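Local coordinates for protein dipeptidase AC. Metallo peptidase. MEROPS family M19 (Rhodobacter sphaeroides, PDB 3FDG) that probably hydrolyses dipeptides as a metallodipeptidase of family M19 and binds two magnesium ions at neighbouring sites, at residues B[161-166]-B[209-214]; B[256-261]-B[346-351]; B[43-48]-B[316-321]; B[13-18]-B[99-104]. One frame throughout, in Å; residues are numbered along the deposited sequence.

In the fold
All four contacts belong to one M19 dipeptidase domain of the TIM-barrel clan, and two of them contribute metal ligands. Along the chain contact 4 closes first, contact 1 follows and contact 2 comes last, while contact 3 crosses contacts 2 and 4 and encloses contact 1 in its loop. Contacts 1 and 4, centres about 23 Å apart, supply H210 and D13 to the two magnesium sites that E137 joins. Contacts 1 and 3 lie on opposite sides of the chain's centre, about 29 Å between their centres. The consecutive helices 320-329 and 334-353 carry contacts 3 and 2, tying the C-terminal part back to helix 40-46 and strand 258-261.

Contact 1. Residues B[161-166]-B[209-214]; sequences GPVWSR and SHLNEK. With MG (magnesium ion), chain F.
The imidazole of H210 receives W164 over one face and S165 at its edge. W164 CD1 stands 3.3 Å above the imidazole plane, displaced toward the rim, and the two rings are tilted by 48°, neither stacked nor edge-to-face. S165 OG lies almost in the imidazole plane and accepts a nearly straight hydrogen bond from H210 ND1 (2.9 Å, 174° at the hydrogen); the same hydroxyl also bonds to V174 O. With ND1 donating in this way, H210 NE2 is turned to the magnesium ion at 2.2 Å. The indole of W164 has S165 CB over the centre of one face, while water 2 sits at its edge, in plane, and accepts from W164 NE1 at 2.6 Å. That water is itself a ligand of the magnesium ion, so W164 acts from the second shell. Segment 161-166 runs from the end of strand 157-161 into a loop, and 209-214 leads from the loop after strand 205-206 into helix 213-222, in a fold of the TIM-barrel clan; E137 and H231 complete the protein's share of this metal site. Farther from the metal, V163 CG2, placed between its own backbone N and carbonyl carbon (chi1 -55°), presses on L211 CA at a tight 3.5 Å and meets L211 CD1 at 3.6 Å, the two side chains crossing at about a right angle. Water 1 donates to both V163 O and S209 O, bridging the backbones.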
loop_
_atom_site.group_PDB
_atom_site.type_symbol
_atom_site.label_atom_id
_atom_site.label_comp_id
_atom_site.label_asym_id
_atom_site.label_seq_id
_atom_site.Cartn_x
_atom_site.Cartn_y
_atom_site.Cartn_z
ATOM N N GLY B 161 -14.898 -6.712 -0.348
ATOM C CA GLY B 161 -15.724 -7.881 -0.041
ATOM C C GLY B 161 -14.933 -8.753 0.903
ATOM O O GLY B 161 -13.822 -9.230 0.563
ATOM N N PRO B 162 -15.492 -9.019 2.100
ATOM C CA PRO B 162 -14.635 -9.829 2.970
ATOM C C PRO B 162 -14.296 -11.191 2.414
ATOM O O PRO B 162 -13.271 -11.738 2.774
ATOM C CB PRO B 162 -15.472 -9.999 4.252
ATOM C CG PRO B 162 -16.415 -8.781 4.234
ATOM C CD PRO B 162 -16.702 -8.523 2.772
ATOM N N VAL B 163 -15.163 -11.776 1.596
ATOM C CA VAL B 163 -14.865 -13.094 0.995
ATOM C C VAL B 163 -15.134 -13.134 -0.507
ATOM O O VAL B 163 -16.001 -12.453 -1.016
ATOM C CB VAL B 163 -15.686 -14.231 1.661
ATOM C CG1 VAL B 163 -15.453 -14.239 3.154
ATOM C CG2 VAL B 163 -17.233 -14.061 1.348
ATOM N N TRP B 164 -14.408 -14.006 -1.185
ATOM C CA TRP B 164 -14.797 -14.492 -2.460
ATOM C C TRP B 164 -15.509 -15.826 -2.135
ATOM O O TRP B 164 -15.949 -16.048 -0.990
ATOM C CB TRP B 164 -13.524 -14.666 -3.344
ATOM C CG TRP B 164 -13.820 -15.150 -4.702
ATOM C CD1 TRP B 164 -14.596 -14.546 -5.637
ATOM C CD2 TRP B 164 -13.392 -16.406 -5.280
ATOM N NE1 TRP B 164 -14.662 -15.342 -6.782
ATOM C CE2 TRP B 164 -13.928 -16.476 -6.580
ATOM C CE3 TRP B 164 -12.578 -17.438 -4.830
ATOM C CZ2 TRP B 164 -13.699 -17.567 -7.438
ATOM C CZ3 TRP B 164 -12.347 -18.514 -5.674
ATOM C CH2 TRP B 164 -12.914 -18.572 -6.965
ATOM N N SER B 165 -15.630 -16.697 -3.122
ATOM C CA SER B 165 -16.309 -17.993 -2.931
ATOM C C SER B 165 -15.221 -19.012 -2.516
ATOM O O SER B 165 -14.830 -19.865 -3.315
ATOM C CB SER B 165 -17.027 -18.361 -4.241
ATOM O OG SER B 165 -18.313 -17.702 -4.385
ATOM N N ARG B 166 -14.767 -18.886 -1.261
ATOM C CA ARG B 166 -13.523 -19.472 -0.668
ATOM C C ARG B 166 -13.399 -19.017 0.813
ATOM O O ARG B 166 -13.593 -17.831 1.092
ATOM C CB ARG B 166 -12.323 -18.990 -1.471
ATOM C CG ARG B 166 -10.889 -19.437 -0.996
ATOM C CD ARG B 166 -9.872 -19.009 -2.077
ATOM N NE ARG B 166 -9.743 -17.531 -2.091
ATOM C CZ ARG B 166 -9.292 -16.820 -3.115
ATOM N NH1 ARG B 166 -8.877 -17.428 -4.227
ATOM N NH2 ARG B 166 -9.242 -15.480 -3.020
ATOM N N SER B 209 -21.439 -9.375 -2.086
ATOM C CA SER B 209 -21.416 -10.393 -3.140
ATOM C C SER B 209 -20.397 -11.474 -2.801
ATOM O O SER B 209 -19.263 -11.136 -2.399
ATOM C CB SER B 209 -21.060 -9.770 -4.499
ATOM O OG SER B 209 -22.158 -8.981 -4.953
ATOM N N HIS B 210 -20.806 -12.733 -2.989
ATOM C CA HIS B 210 -20.041 -13.963 -2.640
ATOM C C HIS B 210 -20.216 -14.340 -1.171
ATOM O O HIS B 210 -20.029 -15.486 -0.796
ATOM C CB HIS B 210 -18.530 -13.857 -2.948
ATOM C CG HIS B 210 -18.229 -13.785 -4.420
ATOM N ND1 HIS B 210 -18.129 -14.913 -5.216
ATOM C CD2 HIS B 210 -17.943 -12.733 -5.219
ATOM C CE1 HIS B 210 -17.837 -14.555 -6.457
ATOM N NE2 HIS B 210 -17.712 -13.237 -6.486
ATOM N N LEU B 211 -20.536 -13.393 -0.305
ATOM C CA LEU B 211 -20.701 -13.750 1.090
ATOM C C LEU B 211 -21.961 -14.660 1.268
ATOM O O LEU B 211 -22.967 -14.444 0.565
ATOM C CB LEU B 211 -20.837 -12.452 1.895
ATOM C CG LEU B 211 -20.884 -12.565 3.419
ATOM C CD1 LEU B 211 -19.599 -13.261 4.009
ATOM C CD2 LEU B 211 -21.071 -11.219 4.081
ATOM N N ASN B 212 -21.906 -15.652 2.186
ATOM C CA ASN B 212 -23.053 -16.559 2.387
ATOM C C ASN B 212 -24.119 -15.926 3.274
ATOM O O ASN B 212 -23.937 -14.788 3.776
ATOM C CB ASN B 212 -22.638 -17.964 2.898
ATOM C CG ASN B 212 -22.066 -17.950 4.333
ATOM O OD1 ASN B 212 -22.263 -16.980 5.104
ATOM N ND2 ASN B 212 -21.343 -19.005 4.679
ATOM N N GLU B 213 -25.256 -16.593 3.423
ATOM C CA GLU B 213 -26.363 -15.949 4.102
ATOM C C GLU B 213 -26.088 -15.573 5.575
ATOM O O GLU B 213 -26.510 -14.499 6.028
ATOM C CB GLU B 213 -27.652 -16.803 3.992
ATOM C CG GLU B 213 -28.899 -15.959 4.339
ATOM C CD GLU B 213 -30.206 -16.632 3.892
ATOM O OE1 GLU B 213 -30.182 -17.513 3.015
ATOM O OE2 GLU B 213 -31.272 -16.232 4.376
ATOM N N LYS B 214 -25.466 -16.464 6.338
ATOM C CA LYS B 214 -25.151 -16.183 7.769
ATOM C C LYS B 214 -24.196 -14.965 7.886
ATOM O O LYS B 214 -24.396 -14.067 8.686
ATOM C CB LYS B 214 -24.553 -17.422 8.459
ATOM C CG LYS B 214 -25.605 -18.509 8.730
ATOM C CD LYS B 214 -25.059 -19.584 9.696
ATOM C CE LYS B 214 -26.075 -20.727 9.855
ATOM N NZ LYS B 214 -26.209 -21.524 8.583
HETATM MG MG MG F . -17.030 -12.068 -8.185
HETATM O O HOH W 1 -16.587 -10.172 -2.719
HETATM O O HOH W 2 -15.727 -14.021 -8.702
HETATM O O HOH W 3 -18.509 -13.223 -9.548
#

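Contact 2. Residues B[256-261]-B[346-351]; sequences RGMVGL and YGLLER
R256 lays its guanidinium over R351, the two planes 14° apart and their centres 4.3 Å from each other. The overlap is offset: R351 CD lies over the middle of the R256 group, whereas R256 NH2 stands 3.5 Å above the R351 plane toward its rim. On the opposite face R351 is backed by L348 CA of its own helix, and its guanidinium is thus sandwiched. The in-plane edge is occupied as well, for R351 grips the single carbonyl oxygen R256 O side-on, with NE at 2.8 Å and NH2 at 2.9 Å. The NE bond lies in the carbonyl plane; NH2 approaches from 42° above it. A bend at chi3 (-60°) in R351 swings this edge onto the carbonyl. R256 ends helix 246-254 in a Schellman motif, so R351 holds the carbonyl of a turn that leads into strand 258-261, the middle strand of a short parallel sheet in this TIM-barrel-clan fold. The carbonyl-rich end of that helix may ease the proximity of the two positive groups, whose R256 NH2 and R351 NH1 are 3.7 Å apart. Beneath the arginines the contact is apolar. L348 CD1 reaches M258 CB at 3.6 Å and passes G257 C at 4.0 Å, the leucine and methionine side chains crossing at a slant. M258 then bends at chi2 toward N344 and W345 of helix 334-353.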
loop_
_atom_site.group_PDB
_atom_site.type_symbol
_atom_site.label_atom_id
_atom_site.label_comp_id
_atom_site.label_asym_id
_atom_site.label_seq_id
_atom_site.Cartn_x
_atom_site.Cartn_y
_atom_site.Cartn_z
ATOM N N ARG B 256 -30.890 1.506 2.922
ATOM C CA ARG B 256 -30.616 2.421 1.785
ATOM C C ARG B 256 -29.355 2.015 0.963
ATOM O O ARG B 256 -28.560 2.844 0.529
ATOM C CB ARG B 256 -30.526 3.908 2.261
ATOM C CG ARG B 256 -31.643 4.360 3.259
ATOM C CD ARG B 256 -31.979 5.848 2.911
ATOM N NE ARG B 256 -31.902 5.877 1.441
ATOM C CZ ARG B 256 -31.657 6.910 0.638
ATOM N NH1 ARG B 256 -31.504 8.155 1.113
ATOM N NH2 ARG B 256 -31.579 6.665 -0.675
ATOM N N GLY B 257 -29.212 0.717 0.723
ATOM C CA GLY B 257 -28.066 0.165 -0.000
ATOM C C GLY B 257 -28.170 0.096 -1.519
ATOM O O GLY B 257 -28.780 0.956 -2.138
ATOM N N MET B 258 -27.610 -0.944 -2.119
ATOM C CA MET B 258 -27.406 -0.938 -3.578
ATOM C C MET B 258 -27.144 -2.369 -4.018
ATOM O O MET B 258 -26.463 -3.121 -3.277
ATOM C CB MET B 258 -26.138 -0.081 -3.932
ATOM C CG MET B 258 -25.894 0.182 -5.457
ATOM S SD MET B 258 -27.257 1.076 -6.316
ATOM C CE MET B 258 -26.438 1.152 -7.920
ATOM N N VAL B 259 -27.621 -2.711 -5.223
ATOM C CA VAL B 259 -27.324 -3.995 -5.831
ATOM C C VAL B 259 -26.970 -3.749 -7.276
ATOM O O VAL B 259 -27.709 -3.045 -7.992
ATOM C CB VAL B 259 -28.531 -4.956 -5.790
ATOM C CG1 VAL B 259 -28.201 -6.242 -6.554
ATOM C CG2 VAL B 259 -28.819 -5.365 -4.355
ATOM N N GLY B 260 -25.835 -4.296 -7.693
ATOM C CA GLY B 260 -25.419 -4.201 -9.089
ATOM C C GLY B 260 -25.725 -5.517 -9.808
ATOM O O GLY B 260 -25.342 -6.587 -9.345
ATOM N N LEU B 261 -26.411 -5.403 -10.946
ATOM C CA LEU B 261 -26.776 -6.533 -11.806
ATOM C C LEU B 261 -25.517 -7.177 -12.413
ATOM O O LEU B 261 -24.764 -6.518 -13.142
ATOM C CB LEU B 261 -27.686 -6.025 -12.945
ATOM C CG LEU B 261 -28.144 -7.191 -13.882
ATOM C CD1 LEU B 261 -29.331 -7.770 -13.226
ATOM C CD2 LEU B 261 -28.554 -6.648 -15.220
ATOM N N TYR B 346 -23.564 6.707 -7.766
ATOM C CA TYR B 346 -22.935 7.901 -7.219
ATOM C C TYR B 346 -23.599 8.242 -5.903
ATOM O O TYR B 346 -22.927 8.644 -4.989
ATOM C CB TYR B 346 -23.065 9.079 -8.159
ATOM C CG TYR B 346 -22.352 8.860 -9.442
ATOM C CD1 TYR B 346 -21.407 7.846 -9.550
ATOM C CD2 TYR B 346 -22.560 9.712 -10.540
ATOM C CE1 TYR B 346 -20.710 7.637 -10.776
ATOM C CE2 TYR B 346 -21.868 9.511 -11.778
ATOM C CZ TYR B 346 -20.929 8.474 -11.845
ATOM O OH TYR B 346 -20.259 8.229 -13.020
ATOM N N GLY B 347 -24.924 8.151 -5.853
ATOM C CA GLY B 347 -25.593 8.355 -4.604
ATOM C C GLY B 347 -25.146 7.410 -3.523
ATOM O O GLY B 347 -25.011 7.797 -2.369
ATOM N N LEU B 348 -25.003 6.122 -3.861
ATOM C CA LEU B 348 -24.573 5.125 -2.888
ATOM C C LEU B 348 -23.175 5.518 -2.340
ATOM O O LEU B 348 -22.901 5.451 -1.123
ATOM C CB LEU B 348 -24.581 3.691 -3.573
ATOM C CG LEU B 348 -23.949 2.837 -2.478
ATOM C CD1 LEU B 348 -24.786 2.170 -1.516
ATOM C CD2 LEU B 348 -22.491 2.357 -2.543
ATOM N N LEU B 349 -22.287 5.974 -3.239
ATOM C CA LEU B 349 -20.924 6.320 -2.781
ATOM C C LEU B 349 -21.016 7.432 -1.747
ATOM O O LEU B 349 -20.314 7.372 -0.736
ATOM C CB LEU B 349 -20.044 6.760 -3.940
ATOM C CG LEU B 349 -19.914 5.724 -5.083
ATOM C CD1 LEU B 349 -18.943 6.256 -6.144
ATOM C CD2 LEU B 349 -19.350 4.470 -4.490
ATOM N N GLU B 350 -21.907 8.408 -1.988
ATOM C CA GLU B 350 -22.069 9.526 -1.036
ATOM C C GLU B 350 -22.606 9.016 0.297
ATOM O O GLU B 350 -22.173 9.497 1.330
ATOM C CB GLU B 350 -22.927 10.639 -1.613
ATOM C CG GLU B 350 -22.186 11.281 -2.811
ATOM C CD GLU B 350 -22.974 12.339 -3.562
ATOM O OE1 GLU B 350 -24.202 12.147 -3.747
ATOM O OE2 GLU B 350 -22.341 13.328 -4.029
ATOM N N ARG B 351 -23.535 8.057 0.278
ATOM C CA ARG B 351 -24.082 7.492 1.522
ATOM C C ARG B 351 -23.101 6.617 2.278
ATOM O O ARG B 351 -23.238 6.455 3.487
ATOM C CB ARG B 351 -25.407 6.707 1.295
ATOM C CG ARG B 351 -26.560 7.551 0.774
ATOM C CD ARG B 351 -27.918 6.800 0.832
ATOM N NE ARG B 351 -27.939 5.549 0.040
ATOM C CZ ARG B 351 -28.066 5.517 -1.293
ATOM N NH1 ARG B 351 -28.125 6.656 -1.985
ATOM N NH2 ARG B 351 -28.097 4.357 -1.957
#

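Contact 3. Residues B[43-48]-B[316-321]; sequences MKEGGF and DVTGLP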
loop_
_atom_site.group_PDB
_atom_site.type_symbol
_atom_site.label_atom_id
_atom_site.label_comp_id
_atom_site.label_asym_id
_atom_site.label_seq_id
_atom_site.Cartn_x
_atom_site.Cartn_y
_atom_site.Cartn_z
ATOM N N MET B 43 -13.847 0.942 -23.741
ATOM C CA MET B 43 -14.578 1.674 -22.695
ATOM C C MET B 43 -15.207 2.956 -23.256
ATOM O O MET B 43 -16.399 3.207 -23.080
ATOM C CB MET B 43 -13.653 2.056 -21.521
ATOM C CG MET B 43 -13.407 0.892 -20.455
ATOM S SD MET B 43 -12.061 1.405 -19.320
ATOM C CE MET B 43 -11.868 -0.180 -18.440
ATOM N N LYS B 44 -14.401 3.749 -23.930
ATOM C CA LYS B 44 -14.865 4.980 -24.589
ATOM C C LYS B 44 -15.956 4.670 -25.625
ATOM O O LYS B 44 -17.025 5.300 -25.632
ATOM C CB LYS B 44 -13.658 5.718 -25.202
ATOM C CG LYS B 44 -12.526 6.071 -24.209
ATOM C CD LYS B 44 -12.995 6.728 -22.905
ATOM C CE LYS B 44 -13.814 8.011 -23.114
ATOM N NZ LYS B 44 -13.976 8.695 -21.771
ATOM N N GLU B 45 -15.721 3.660 -26.453
ATOM C CA GLU B 45 -16.694 3.234 -27.451
ATOM C C GLU B 45 -18.039 2.828 -26.861
ATOM O O GLU B 45 -19.074 3.229 -27.372
ATOM C CB GLU B 45 -16.126 2.057 -28.253
ATOM C CG GLU B 45 -17.052 1.579 -29.332
ATOM C CD GLU B 45 -16.420 0.485 -30.201
ATOM O OE1 GLU B 45 -15.224 0.129 -29.979
ATOM O OE2 GLU B 45 -17.151 -0.022 -31.078
ATOM N N GLY B 46 -18.012 2.042 -25.785
ATOM C CA GLY B 46 -19.217 1.518 -25.116
ATOM C C GLY B 46 -19.921 2.468 -24.130
ATOM O O GLY B 46 -21.036 2.188 -23.720
ATOM N N GLY B 47 -19.291 3.587 -23.797
ATOM C CA GLY B 47 -19.860 4.581 -22.873
ATOM C C GLY B 47 -19.676 4.127 -21.432
ATOM O O GLY B 47 -20.524 4.391 -20.577
ATOM N N PHE B 48 -18.564 3.433 -21.185
ATOM C CA PHE B 48 -18.125 3.034 -19.829
ATOM C C PHE B 48 -17.495 4.243 -19.144
ATOM O O PHE B 48 -16.362 4.619 -19.478
ATOM C CB PHE B 48 -17.122 1.864 -19.941
ATOM C CG PHE B 48 -16.681 1.277 -18.600
ATOM C CD1 PHE B 48 -17.374 0.220 -18.045
ATOM C CD2 PHE B 48 -15.533 1.763 -17.954
ATOM C CE1 PHE B 48 -16.924 -0.324 -16.801
ATOM C CE2 PHE B 48 -15.083 1.241 -16.702
ATOM C CZ PHE B 48 -15.753 0.185 -16.166
ATOM N N ASP B 316 -19.184 -7.728 -24.739
ATOM C CA ASP B 316 -18.063 -7.005 -24.111
ATOM C C ASP B 316 -18.597 -5.614 -23.780
ATOM O O ASP B 316 -19.813 -5.354 -23.894
ATOM C CB ASP B 316 -16.849 -6.922 -25.037
ATOM C CG ASP B 316 -17.128 -6.102 -26.270
ATOM O OD1 ASP B 316 -18.174 -5.468 -26.335
ATOM O OD2 ASP B 316 -16.303 -6.124 -27.202
ATOM N N VAL B 317 -17.703 -4.710 -23.402
ATOM C CA VAL B 317 -18.136 -3.381 -22.921
ATOM C C VAL B 317 -18.726 -2.577 -24.102
ATOM O O VAL B 317 -19.550 -1.703 -23.889
ATOM C CB VAL B 317 -16.939 -2.597 -22.245
ATOM C CG1 VAL B 317 -15.910 -2.162 -23.296
ATOM C CG2 VAL B 317 -17.402 -1.351 -21.478
ATOM N N THR B 318 -18.349 -2.882 -25.349
ATOM C CA THR B 318 -18.998 -2.172 -26.461
ATOM C C THR B 318 -20.492 -2.552 -26.611
ATOM O O THR B 318 -21.208 -1.926 -27.389
ATOM C CB THR B 318 -18.259 -2.355 -27.832
ATOM O OG1 THR B 318 -18.432 -3.698 -28.271
ATOM C CG2 THR B 318 -16.773 -2.065 -27.676
ATOM N N GLY B 319 -20.966 -3.535 -25.844
ATOM C CA GLY B 319 -22.376 -3.933 -25.903
ATOM C C GLY B 319 -23.280 -3.179 -24.918
ATOM O O GLY B 319 -24.491 -3.437 -24.869
ATOM N N LEU B 320 -22.728 -2.282 -24.094
ATOM C CA LEU B 320 -23.592 -1.524 -23.162
ATOM C C LEU B 320 -24.702 -0.768 -23.873
ATOM O O LEU B 320 -25.800 -0.674 -23.312
ATOM C CB LEU B 320 -22.820 -0.528 -22.254
ATOM C CG LEU B 320 -21.876 -1.242 -21.273
ATOM C CD1 LEU B 320 -20.900 -0.235 -20.610
ATOM C CD2 LEU B 320 -22.653 -2.083 -20.261
ATOM N N PRO B 321 -24.408 -0.150 -25.049
ATOM C CA PRO B 321 -25.489 0.519 -25.768
ATOM C C PRO B 321 -26.634 -0.390 -26.173
ATOM O O PRO B 321 -27.780 0.036 -26.102
ATOM C CB PRO B 321 -24.789 1.061 -27.024
ATOM C CG PRO B 321 -23.416 1.384 -26.521
ATOM C CD PRO B 321 -23.110 0.131 -25.706
#
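F48 and V317 meet at about a right angle, V317 CG2 touching F48 CB at 3.6 Å and approaching the phenyl ring obliquely. In the valine, chi1 of 70° sets CG1 between the backbone N and the carbonyl carbon and leaves CG2 anti to the N, facing F48, while CG1 goes to the backbone of M43, 3.8 Å from its N. L320 comes to the same ring from another direction, its CD1 near the ring plane at the edge. Between these groups the backbones draw close, because G46 has no side chain: G46 CA makes a CA-H...O contact of 3.5 Å with V317 O. Helix 40-46 ends here, G47 closing it in a Schellman motif before strand 48-56 of the parallel sheet begins, and the partner is the 3-10 turn that opens helix 320-329. The carbonyl oxygen G46 O is buried with no polar partner, lying against L320 CB at 3.6 Å and P321 CD at 3.5 Å. On the outer side the extended E45 chain slants across T318 and sets OE1 3.5 Å from T318 CG2. The hydroxyl T318 OG1 turns instead to D316 OD1, donating to its syn lone pair at 2.6 Å, and D316 OD2 pairs with R42.

Contact 4. Residues B[13-18]-B[99-104]; sequences DFLLRL and GHLLWM. With MG (magnesium ion), chain E.
The magnesium ion of chain E is gripped by both carboxylate oxygens of D13, OD2 at 2.0 Å and OD1 at 2.2 Å, and by water 4, with H11 and E137 as further ligands; directly after D13, helix 14-20 packs F14, L15 and L18 against H100, L101 and M104. In this TIM-barrel-clan fold the helix begins directly after D13, which follows strand 11-12, and meets helix 87-108 nearly perpendicularly, the short axes 10.0 Å apart at 100°. M104 is the wedge between them. Its sulfur SD contacts L18 CD1 at 3.5 Å and L15 CD2 at 3.6 Å, and lies at the edge of the F14 ring, in its plane, as a Met-aromatic contact. A bend at chi3 (58°) brings M104 CE to the same ring, 3.8 Å from F14 CD2. L15 CD2 also fits against L101, 3.9 Å from its CB. H100 faces helix 14-20 with its imidazole, whose ND1 is hydrogen-bonded to R25, and D147 of the second subunit packs on this histidine too. L18 forms a CH-pi contact with that imidazole: its CB sits over one face, 4.1 Å from the H100 ring centroid and 17° off the normal.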
loop_
_atom_site.group_PDB
_atom_site.type_symbol
_atom_site.label_atom_id
_atom_site.label_comp_id
_atom_site.label_asym_id
_atom_site.label_seq_id
_atom_site.Cartn_x
_atom_site.Cartn_y
_atom_site.Cartn_z
ATOM N N ASP B 13 -13.098 -7.420 -13.519
ATOM C CA ASP B 13 -11.874 -8.104 -13.185
ATOM C C ASP B 13 -10.797 -7.899 -14.241
ATOM O O ASP B 13 -9.950 -8.788 -14.461
ATOM C CB ASP B 13 -12.171 -9.608 -13.011
ATOM C CG ASP B 13 -12.944 -9.891 -11.698
ATOM O OD1 ASP B 13 -12.378 -9.639 -10.631
ATOM O OD2 ASP B 13 -14.093 -10.350 -11.728
ATOM N N PHE B 14 -10.804 -6.715 -14.844
ATOM C CA PHE B 14 -9.769 -6.322 -15.800
ATOM C C PHE B 14 -8.347 -6.491 -15.212
ATOM O O PHE B 14 -7.454 -6.930 -15.903
ATOM C CB PHE B 14 -9.992 -4.883 -16.310
ATOM C CG PHE B 14 -8.976 -4.444 -17.300
ATOM C CD1 PHE B 14 -8.984 -4.986 -18.614
ATOM C CD2 PHE B 14 -7.991 -3.499 -16.938
ATOM C CE1 PHE B 14 -8.039 -4.565 -19.545
ATOM C CE2 PHE B 14 -7.036 -3.074 -17.832
ATOM C CZ PHE B 14 -7.038 -3.589 -19.170
ATOM N N LEU B 15 -8.143 -6.182 -13.923
ATOM C CA LEU B 15 -6.776 -6.279 -13.369
ATOM C C LEU B 15 -6.229 -7.713 -13.448
ATOM O O LEU B 15 -5.025 -7.937 -13.467
ATOM C CB LEU B 15 -6.771 -5.806 -11.900
ATOM C CG LEU B 15 -6.996 -4.287 -11.801
ATOM C CD1 LEU B 15 -7.189 -3.969 -10.263
ATOM C CD2 LEU B 15 -5.806 -3.472 -12.354
ATOM N N LEU B 16 -7.117 -8.692 -13.472
ATOM C CA LEU B 16 -6.677 -10.090 -13.555
ATOM C C LEU B 16 -5.985 -10.355 -14.893
ATOM O O LEU B 16 -5.000 -11.158 -14.993
ATOM C CB LEU B 16 -7.880 -11.024 -13.322
ATOM C CG LEU B 16 -7.681 -12.524 -13.158
ATOM C CD1 LEU B 16 -6.772 -12.775 -11.956
ATOM C CD2 LEU B 16 -9.075 -13.204 -12.990
ATOM N N ARG B 17 -6.462 -9.668 -15.929
ATOM C CA ARG B 17 -5.841 -9.819 -17.271
ATOM C C ARG B 17 -4.442 -9.259 -17.290
ATOM O O ARG B 17 -3.564 -9.780 -17.999
ATOM C CB ARG B 17 -6.713 -9.196 -18.348
ATOM C CG ARG B 17 -8.088 -9.954 -18.462
ATOM C CD ARG B 17 -8.953 -9.467 -19.577
ATOM N NE ARG B 17 -8.226 -9.153 -20.829
ATOM C CZ ARG B 17 -8.556 -8.144 -21.632
ATOM N NH1 ARG B 17 -9.614 -7.371 -21.323
ATOM N NH2 ARG B 17 -7.851 -7.904 -22.742
ATOM N N LEU B 18 -4.253 -8.212 -16.491
ATOM C CA LEU B 18 -2.969 -7.593 -16.346
ATOM C C LEU B 18 -2.036 -8.444 -15.474
ATOM O O LEU B 18 -0.845 -8.547 -15.771
ATOM C CB LEU B 18 -3.137 -6.171 -15.763
ATOM C CG LEU B 18 -3.867 -5.083 -16.569
ATOM C CD1 LEU B 18 -4.142 -3.698 -15.884
ATOM C CD2 LEU B 18 -3.593 -5.025 -18.067
ATOM N N GLY B 99 -0.750 -2.411 -7.890
ATOM C CA GLY B 99 0.281 -1.769 -8.696
ATOM C C GLY B 99 -0.107 -1.599 -10.159
ATOM O O GLY B 99 0.198 -0.545 -10.744
ATOM N N HIS B 100 -0.776 -2.593 -10.765
ATOM C CA HIS B 100 -1.245 -2.392 -12.174
ATOM C C HIS B 100 -2.305 -1.301 -12.248
ATOM O O HIS B 100 -2.403 -0.533 -13.208
ATOM C CB HIS B 100 -1.861 -3.662 -12.721
ATOM C CG HIS B 100 -0.862 -4.752 -12.963
ATOM N ND1 HIS B 100 0.197 -4.601 -13.834
ATOM C CD2 HIS B 100 -0.753 -5.997 -12.440
ATOM C CE1 HIS B 100 0.915 -5.711 -13.842
ATOM N NE2 HIS B 100 0.351 -6.581 -13.020
ATOM N N LEU B 101 -3.118 -1.196 -11.193
ATOM C CA LEU B 101 -4.191 -0.197 -11.263
ATOM C C LEU B 101 -3.559 1.216 -11.273
ATOM O O LEU B 101 -4.027 2.105 -11.990
ATOM C CB LEU B 101 -5.133 -0.369 -10.058
ATOM C CG LEU B 101 -6.352 0.571 -10.037
ATOM C CD1 LEU B 101 -7.305 0.402 -11.206
ATOM C CD2 LEU B 101 -7.122 0.427 -8.698
ATOM N N LEU B 102 -2.514 1.451 -10.464
ATOM C CA LEU B 102 -1.874 2.794 -10.422
ATOM C C LEU B 102 -1.188 3.049 -11.722
ATOM O O LEU B 102 -1.211 4.161 -12.252
ATOM C CB LEU B 102 -0.870 2.981 -9.286
ATOM C CG LEU B 102 -1.456 3.434 -7.943
ATOM C CD1 LEU B 102 -2.615 2.681 -7.446
ATOM C CD2 LEU B 102 -0.340 3.518 -6.863
ATOM N N TRP B 103 -0.615 1.984 -12.246
ATOM C CA TRP B 103 0.016 2.059 -13.582
ATOM C C TRP B 103 -0.961 2.467 -14.691
ATOM O O TRP B 103 -0.597 3.284 -15.575
ATOM C CB TRP B 103 0.718 0.732 -13.902
ATOM C CG TRP B 103 1.167 0.779 -15.324
ATOM C CD1 TRP B 103 2.268 1.371 -15.774
ATOM C CD2 TRP B 103 0.448 0.297 -16.444
ATOM N NE1 TRP B 103 2.327 1.261 -17.162
ATOM C CE2 TRP B 103 1.202 0.610 -17.585
ATOM C CE3 TRP B 103 -0.792 -0.341 -16.609
ATOM C CZ2 TRP B 103 0.794 0.261 -18.913
ATOM C CZ3 TRP B 103 -1.205 -0.718 -17.936
ATOM C CH2 TRP B 103 -0.401 -0.379 -19.062
ATOM N N MET B 104 -2.185 1.925 -14.660
ATOM C CA MET B 104 -3.201 2.256 -15.648
ATOM C C MET B 104 -3.402 3.783 -15.665
ATOM O O MET B 104 -3.543 4.388 -16.717
ATOM C CB MET B 104 -4.550 1.543 -15.381
ATOM C CG MET B 104 -4.567 0.048 -15.642
ATOM S SD MET B 104 -5.940 -0.868 -14.878
ATOM C CE MET B 104 -7.326 -0.023 -15.598
HETATM MG MG MG E . -14.164 -10.440 -9.691
HETATM O O HOH W 4 -13.246 -12.276 -9.704
#